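Local coordinates for protein endo-beta-mannanase (Opitutaceae bacterium TAV5, PDB 7BOB) that probably cleaves single mannose units from the ends of beta-1,4-linked mannan chains, as a trimeric family 5 glycoside hydrolase of the termite hindgut, at residues P509-R517 / L555-Q565. Numbering follows the deposited sequence.
Sequences PYEFTCFLR and LADVEASFLSQ
Cys514 sits over the first turn of helix 558-564, its CB against the methyl of Ala560 (CB to CB 3.8 Å) and its SG resting on the backbone where Ala560 joins Ser561; the sulfur is turned down onto the helix because it stands anti to the carbonyl carbon of Cys514 itself. The strand 509-512 ends just before this point, having crossed the helix almost at right angles (97°). On one side of Cys514, the ring of Phe512 drops alongside the helix into a hollow made by Ala556, Val558, Ser561 and Phe562. Ser561 lies at the ring's edge, and Phe512 CE1 reaches Phe562 CE1 at 3.8 Å; these two rings point the same way, tilted by 30° and slid so far apart that they barely overlap. The small bump here is the methyl of Ala556, which fills the corner between the two phenylalanines, 3.8 Å from both Phe512 CB and Phe515 CE2. Leu516 follows, bringing CD1 over the Asp557 carboxylate, whose OD2 is held in a salt bridge by Arg412 of helix 406-422. Trp579 of helix 569-583 meets Phe512 edge-to-face, so that helix also packs against this ring.

Polar bonds run through the middle. Asp557 N donates to Cys514 O (3.0 Å), while Asp557 OD1 caps the helix by accepting from Ala560 N. Ser561 OG gives its proton to Asp557 O (2.6 Å) and accepts from Cys514 N (3.3 Å, 153° at the hydrogen). With an alanine at Ser561, the Cys514 N-H would probably lose its acceptor and Asp557 O one of its two donors, the other being Ser561 N. Donating one way and accepting the other, the hydroxyl has its direction set, and it couples the helix's first turn to the loop leaving the strand.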
loop_
_atom_site.group_PDB
_atom_site.type_symbol
_atom_site.label_atom_id
_atom_site.label_comp_id
_atom_site.label_asym_id
_atom_site.label_seq_id
_atom_site.Cartn_x
_atom_site.Cartn_y
_atom_site.Cartn_z
ATOM N N PRO A 509 24.929 9.352 -26.493
ATOM C CA PRO A 509 23.815 8.403 -26.499
ATOM C C PRO A 509 22.882 8.565 -25.299
ATOM O O PRO A 509 23.265 9.034 -24.226
ATOM C CB PRO A 509 24.542 7.058 -26.421
ATOM C CG PRO A 509 25.716 7.378 -25.508
ATOM C CD PRO A 509 26.133 8.785 -25.861
ATOM N N TYR A 510 21.643 8.115 -25.493
ATOM C CA TYR A 510 20.605 8.213 -24.476
ATOM C C TYR A 510 19.716 6.986 -24.536
ATOM O O TYR A 510 19.460 6.439 -25.613
ATOM C CB TYR A 510 19.743 9.451 -24.675
ATOM C CG TYR A 510 20.454 10.712 -24.317
ATOM C CD1 TYR A 510 20.457 11.177 -23.004
ATOM C CD2 TYR A 510 21.150 11.437 -25.287
ATOM C CE1 TYR A 510 21.123 12.359 -22.663
ATOM C CE2 TYR A 510 21.816 12.616 -24.958
ATOM C CZ TYR A 510 21.799 13.069 -23.647
ATOM O OH TYR A 510 22.460 14.220 -23.309
ATOM N N GLU A 511 19.239 6.559 -23.374
ATOM C CA GLU A 511 18.282 5.464 -23.292
ATOM C C GLU A 511 17.179 5.852 -22.325
ATOM O O GLU A 511 17.457 6.168 -21.165
ATOM C CB GLU A 511 18.955 4.167 -22.846
ATOM C CG GLU A 511 17.991 3.026 -22.680
ATOM C CD GLU A 511 18.664 1.807 -22.109
ATOM O OE1 GLU A 511 19.613 1.308 -22.752
ATOM O OE2 GLU A 511 18.264 1.363 -21.012
ATOM N N PHE A 512 15.936 5.827 -22.804
ATOM C CA PHE A 512 14.756 6.132 -22.004
ATOM C C PHE A 512 13.979 4.848 -21.738
ATOM O O PHE A 512 13.450 4.238 -22.674
ATOM C CB PHE A 512 13.868 7.148 -22.718
ATOM C CG PHE A 512 14.564 8.429 -23.021
ATOM C CD1 PHE A 512 14.808 9.347 -22.017
ATOM C CD2 PHE A 512 15.010 8.705 -24.296
ATOM C CE1 PHE A 512 15.465 10.536 -22.285
ATOM C CE2 PHE A 512 15.679 9.907 -24.567
ATOM C CZ PHE A 512 15.899 10.813 -23.565
ATOM N N THR A 513 13.881 4.466 -20.461
ATOM C CA THR A 513 13.136 3.282 -20.054
ATOM C C THR A 513 11.731 3.582 -19.557
ATOM O O THR A 513 10.958 2.644 -19.385
ATOM C CB THR A 513 13.888 2.531 -18.951
ATOM O OG1 THR A 513 13.913 3.354 -17.770
ATOM C CG2 THR A 513 15.312 2.203 -19.396
ATOM N N CYS A 514 11.369 4.837 -19.314
ATOM C CA CYS A 514 10.053 5.178 -18.779
ATOM C C CYS A 514 9.249 5.965 -19.794
ATOM O O CYS A 514 9.802 6.778 -20.548
ATOM C CB CYS A 514 10.150 5.996 -17.490
ATOM S SG CYS A 514 11.116 5.231 -16.201
ATOM N N PHE A 515 7.941 5.761 -19.769
ATOM C CA PHE A 515 7.031 6.375 -20.712
ATOM C C PHE A 515 5.784 6.757 -19.946
ATOM O O PHE A 515 5.424 6.103 -18.962
ATOM C CB PHE A 515 6.731 5.414 -21.890
ATOM C CG PHE A 515 7.975 5.005 -22.636
ATOM C CD1 PHE A 515 8.686 3.879 -22.256
ATOM C CD2 PHE A 515 8.478 5.791 -23.661
ATOM C CE1 PHE A 515 9.864 3.527 -22.903
ATOM C CE2 PHE A 515 9.646 5.437 -24.314
ATOM C CZ PHE A 515 10.336 4.296 -23.932
ATOM N N LEU A 516 5.149 7.838 -20.373
ATOM C CA LEU A 516 4.116 8.428 -19.535
ATOM C C LEU A 516 2.940 7.472 -19.410
ATOM O O LEU A 516 2.455 6.929 -20.408
ATOM C CB LEU A 516 3.661 9.777 -20.097
ATOM C CG LEU A 516 3.017 10.725 -19.077
ATOM C CD1 LEU A 516 4.059 11.298 -18.103
ATOM C CD2 LEU A 516 2.275 11.859 -19.786
ATOM N N ARG A 517 2.508 7.258 -18.166
ATOM C CA ARG A 517 1.481 6.293 -17.808
ATOM C C ARG A 517 1.870 4.880 -18.222
ATOM O O ARG A 517 1.007 4.023 -18.352
ATOM C CB ARG A 517 0.119 6.659 -18.409
ATOM C CG ARG A 517 -0.369 8.059 -18.072
ATOM C CD ARG A 517 -1.769 8.237 -18.619
ATOM N NE ARG A 517 -2.271 9.603 -18.478
ATOM C CZ ARG A 517 -3.016 10.019 -17.448
ATOM N NH1 ARG A 517 -3.321 9.171 -16.463
ATOM N NH2 ARG A 517 -3.456 11.280 -17.395
ATOM N N LEU A 555 8.728 11.901 -27.122
ATOM C CA LEU A 555 7.807 10.799 -26.855
ATOM C C LEU A 555 8.386 9.831 -25.829
ATOM O O LEU A 555 8.424 8.625 -26.039
ATOM C CB LEU A 555 7.458 10.081 -28.156
ATOM C CG LEU A 555 6.952 11.025 -29.257
ATOM C CD1 LEU A 555 6.649 10.288 -30.563
ATOM C CD2 LEU A 555 5.722 11.782 -28.766
ATOM N N ALA A 556 8.873 10.365 -24.714
ATOM C CA ALA A 556 9.343 9.536 -23.612
ATOM C C ALA A 556 9.249 10.364 -22.344
ATOM O O ALA A 556 9.226 11.599 -22.389
ATOM C CB ALA A 556 10.772 9.031 -23.822
ATOM N N ASP A 557 9.167 9.671 -21.205
ATOM C CA ASP A 557 9.139 10.354 -19.913
ATOM C C ASP A 557 10.578 10.618 -19.486
ATOM O O ASP A 557 11.185 9.843 -18.738
ATOM C CB ASP A 557 8.376 9.528 -18.885
ATOM C CG ASP A 557 8.047 10.317 -17.643
ATOM O OD1 ASP A 557 8.726 11.351 -17.389
ATOM O OD2 ASP A 557 7.134 9.894 -16.909
ATOM N N VAL A 558 11.109 11.759 -19.943
ATOM C CA VAL A 558 12.526 12.091 -19.765
ATOM C C VAL A 558 12.901 12.090 -18.286
ATOM O O VAL A 558 13.805 11.364 -17.844
ATOM C CB VAL A 558 12.833 13.449 -20.425
ATOM C CG1 VAL A 558 14.288 13.873 -20.203
ATOM C CG2 VAL A 558 12.502 13.392 -21.912
ATOM N N GLU A 559 12.202 12.901 -17.495
ATOM C CA GLU A 559 12.591 13.055 -16.104
ATOM C C GLU A 559 12.470 11.746 -15.341
ATOM O O GLU A 559 13.338 11.422 -14.521
ATOM C CB GLU A 559 11.763 14.156 -15.452
ATOM C CG GLU A 559 12.173 15.549 -15.933
ATOM C CD GLU A 559 11.547 15.893 -17.277
ATOM O OE1 GLU A 559 10.674 15.135 -17.753
ATOM O OE2 GLU A 559 11.915 16.931 -17.838
ATOM N N ALA A 560 11.414 10.968 -15.611
ATOM C CA ALA A 560 11.275 9.679 -14.948
ATOM C C ALA A 560 12.415 8.750 -15.342
ATOM O O ALA A 560 13.036 8.114 -14.479
ATOM C CB ALA A 560 9.916 9.047 -15.276
ATOM N N SER A 561 12.704 8.656 -16.650
ATOM C CA SER A 561 13.824 7.836 -17.109
ATOM C C SER A 561 15.119 8.218 -16.405
ATOM O O SER A 561 15.833 7.354 -15.888
ATOM C CB SER A 561 13.998 7.937 -18.632
ATOM O OG SER A 561 12.778 7.821 -19.346
ATOM N N PHE A 562 15.435 9.505 -16.388
ATOM C CA PHE A 562 16.621 9.945 -15.664
ATOM C C PHE A 562 16.552 9.550 -14.186
ATOM O O PHE A 562 17.531 9.042 -13.620
ATOM C CB PHE A 562 16.775 11.451 -15.807
ATOM C CG PHE A 562 17.141 11.903 -17.200
ATOM C CD1 PHE A 562 17.495 10.981 -18.185
ATOM C CD2 PHE A 562 17.168 13.254 -17.511
ATOM C CE1 PHE A 562 17.829 11.404 -19.429
ATOM C CE2 PHE A 562 17.504 13.682 -18.761
ATOM C CZ PHE A 562 17.839 12.749 -19.735
ATOM N N LEU A 563 15.391 9.759 -13.549
ATOM C CA LEU A 563 15.258 9.413 -12.137
ATOM C C LEU A 563 15.387 7.910 -11.909
ATOM O O LEU A 563 15.947 7.501 -10.887
ATOM C CB LEU A 563 13.934 9.940 -11.573
ATOM C CG LEU A 563 13.873 11.455 -11.305
ATOM C CD1 LEU A 563 12.449 11.922 -11.136
ATOM C CD2 LEU A 563 14.712 11.867 -10.116
ATOM N N SER A 564 14.921 7.071 -12.856
ATOM C CA SER A 564 15.090 5.622 -12.706
ATOM C C SER A 564 16.546 5.190 -12.759
ATOM O O SER A 564 16.862 4.082 -12.313
ATOM C CB SER A 564 14.284 4.858 -13.774
ATOM O OG SER A 564 14.869 4.998 -15.067
ATOM N N GLN A 565 17.442 6.017 -13.298
ATOM C CA GLN A 565 18.868 5.707 -13.347
ATOM C C GLN A 565 19.661 6.484 -12.306
ATOM O O GLN A 565 20.872 6.701 -12.471
ATOM C CB GLN A 565 19.418 5.929 -14.763
ATOM C CG GLN A 565 18.572 5.223 -15.870
ATOM C CD GLN A 565 18.446 3.699 -15.667
ATOM O OE1 GLN A 565 17.340 3.154 -15.532
ATOM N NE2 GLN A 565 19.586 3.020 -15.625
#